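Local coordinates for protein CDP-4-keto-6-deoxy-D-glucose-3-dehydrase (Yersinia pseudotuberculosis, PDB 3BB8) that probably acts as a pyridoxal 5'-phosphate-dependent dehydratase on CDP-4-keto-6-deoxy-D-glucose, an enzyme of lipopolysaccharide biosynthesis with the aspartate aminotransferase fold, at residues G61-A66 and Q295-L300. The protein carries 1 engineered substitution. Sequence-based numbering, arbitrary orientation.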
loop_
_atom_site.group_PDB
_atom_site.type_symbol
_atom_site.label_atom_id
_atom_site.label_comp_id
_atom_site.label_asym_id
_atom_site.label_seq_id
_atom_site.Cartn_x
_atom_site.Cartn_y
_atom_site.Cartn_z
ATOM N N GLY A 61 -3.464 -13.022 8.575
ATOM C CA GLY A 61 -4.140 -13.988 9.413
ATOM C C GLY A 61 -3.300 -14.432 10.585
ATOM O O GLY A 61 -2.894 -13.624 11.422
ATOM N N ARG A 62 -3.055 -15.733 10.634
ATOM C CA ARG A 62 -2.271 -16.376 11.679
ATOM C C ARG A 62 -1.006 -15.589 12.021
ATOM O O ARG A 62 -0.842 -15.119 13.149
ATOM C CB ARG A 62 -1.935 -17.792 11.204
ATOM C CG ARG A 62 -0.911 -18.567 11.983
ATOM C CD ARG A 62 -0.596 -19.843 11.199
ATOM N NE ARG A 62 0.523 -20.589 11.764
ATOM C CZ ARG A 62 1.252 -21.465 11.079
ATOM N NH1 ARG A 62 0.982 -21.705 9.799
ATOM N NH2 ARG A 62 2.259 -22.096 11.672
ATOM N N PHE A 63 -0.120 -15.426 11.047
ATOM C CA PHE A 63 1.116 -14.694 11.291
ATOM C C PHE A 63 0.934 -13.206 11.581
ATOM O O PHE A 63 1.590 -12.664 12.483
ATOM C CB PHE A 63 2.079 -14.870 10.124
ATOM C CG PHE A 63 2.567 -16.272 9.963
ATOM C CD1 PHE A 63 1.983 -17.126 9.031
ATOM C CD2 PHE A 63 3.611 -16.748 10.754
ATOM C CE1 PHE A 63 2.431 -18.429 8.888
ATOM C CE2 PHE A 63 4.065 -18.048 10.621
ATOM C CZ PHE A 63 3.477 -18.894 9.686
ATOM N N ASN A 64 0.050 -12.542 10.836
ATOM C CA ASN A 64 -0.166 -11.121 11.061
ATOM C C ASN A 64 -0.668 -10.876 12.473
ATOM O O ASN A 64 -0.323 -9.864 13.086
ATOM C CB ASN A 64 -1.164 -10.538 10.059
ATOM C CG ASN A 64 -1.282 -9.019 10.175
ATOM O OD1 ASN A 64 -0.344 -8.289 9.847
ATOM N ND2 ASN A 64 -2.432 -8.541 10.658
ATOM N N ASP A 65 -1.485 -11.795 12.989
ATOM C CA ASP A 65 -2.012 -11.659 14.350
ATOM C C ASP A 65 -0.864 -11.768 15.338
ATOM O O ASP A 65 -0.751 -10.969 16.268
ATOM C CB ASP A 65 -3.035 -12.755 14.677
ATOM C CG ASP A 65 -4.316 -12.617 13.886
ATOM O OD1 ASP A 65 -4.752 -11.467 13.648
ATOM O OD2 ASP A 65 -4.896 -13.662 13.514
ATOM N N ALA A 66 -0.020 -12.772 15.130
ATOM C CA ALA A 66 1.137 -12.998 15.993
ATOM C C ALA A 66 2.082 -11.792 15.965
ATOM O O ALA A 66 2.558 -11.337 17.009
ATOM C CB ALA A 66 1.879 -14.262 15.549
ATOM N N GLN A 295 4.398 -11.549 4.279
ATOM C CA GLN A 295 5.171 -10.448 4.825
ATOM C C GLN A 295 5.109 -10.531 6.344
ATOM O O GLN A 295 6.122 -10.388 7.029
ATOM C CB GLN A 295 4.594 -9.106 4.349
ATOM C CG GLN A 295 4.837 -8.802 2.877
ATOM C CD GLN A 295 3.784 -7.868 2.277
ATOM O OE1 GLN A 295 2.733 -8.312 1.806
ATOM N NE2 GLN A 295 4.061 -6.573 2.300
ATOM N N ALA A 296 3.914 -10.758 6.876
ATOM C CA ALA A 296 3.748 -10.860 8.324
ATOM C C ALA A 296 4.707 -11.898 8.924
ATOM O O ALA A 296 5.282 -11.679 9.988
ATOM C CB ALA A 296 2.305 -11.235 8.663
ATOM N N ALA A 297 4.870 -13.021 8.232
ATOM C CA ALA A 297 5.742 -14.100 8.690
ATOM C C ALA A 297 7.181 -13.621 8.844
ATOM O O ALA A 297 7.785 -13.765 9.916
ATOM C CB ALA A 297 5.688 -15.269 7.702
ATOM N N CYS A 298 7.723 -13.057 7.765
ATOM C CA CYS A 298 9.088 -12.557 7.765
ATOM C C CYS A 298 9.262 -11.629 8.952
ATOM O O CYS A 298 10.219 -11.748 9.707
ATOM C CB CYS A 298 9.377 -11.814 6.459
ATOM S SG CYS A 298 11.121 -11.408 6.173
ATOM N N GLY A 299 8.317 -10.717 9.128
ATOM C CA GLY A 299 8.394 -9.790 10.239
ATOM C C GLY A 299 8.384 -10.475 11.592
ATOM O O GLY A 299 9.095 -10.061 12.504
ATOM N N LEU A 300 7.580 -11.529 11.733
ATOM C CA LEU A 300 7.495 -12.244 13.010
ATOM C C LEU A 300 8.850 -12.836 13.390
ATOM O O LEU A 300 9.307 -12.659 14.516
ATOM C CB LEU A 300 6.434 -13.347 12.951
ATOM C CG LEU A 300 6.167 -14.072 14.276
ATOM C CD1 LEU A 300 5.734 -13.084 15.352
ATOM C CD2 LEU A 300 5.100 -15.119 14.058
#
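Phe63 lays one face of its ring against the methyl of Ala297, a CH-pi contact between two helices of the aspartate aminotransferase fold. Ala297 CB sits 4.1 Å from the ring centroid, 18° off the ring normal and offset toward the rim. With CG anti to the carbonyl carbon (chi1 -66°), the ring lies alongside Ala297. Leu300 meets the same ring at its edge, near the ring plane. Its CD2 lies 4.0 Å from Phe63 CD2, and the two side chains cross at about a right angle.

The first turn of helix 62-75 packs here on the start of the long helix 293-323. The segment axes approach to 7.9 Å, with 41° between their N-to-C directions. Ala296 permits this closeness: its small CB packs against the backbone of the other helix, 3.4 Å from Asn64 N. Asp293 ties the N-terminal end of helix 62-75 to the beginning of helix 293-323, its OD1 accepting from Gly61 N and Asn64 N and its OD2 from Phe63 N. Asn64 CB touches Ala296 CB, and its OD1 is hydrogen-bonded to Thr82 OG1. Helix 43-55 borders the contact, with Ala52 against Phe63 and Leu48 against Ala297.

Leu300 spreads both its methyls over Ala66 at the partly exposed end: CD2 is 3.7 Å from Ala66 CB, and CD1 lies 3.9 Å from Ala66 C.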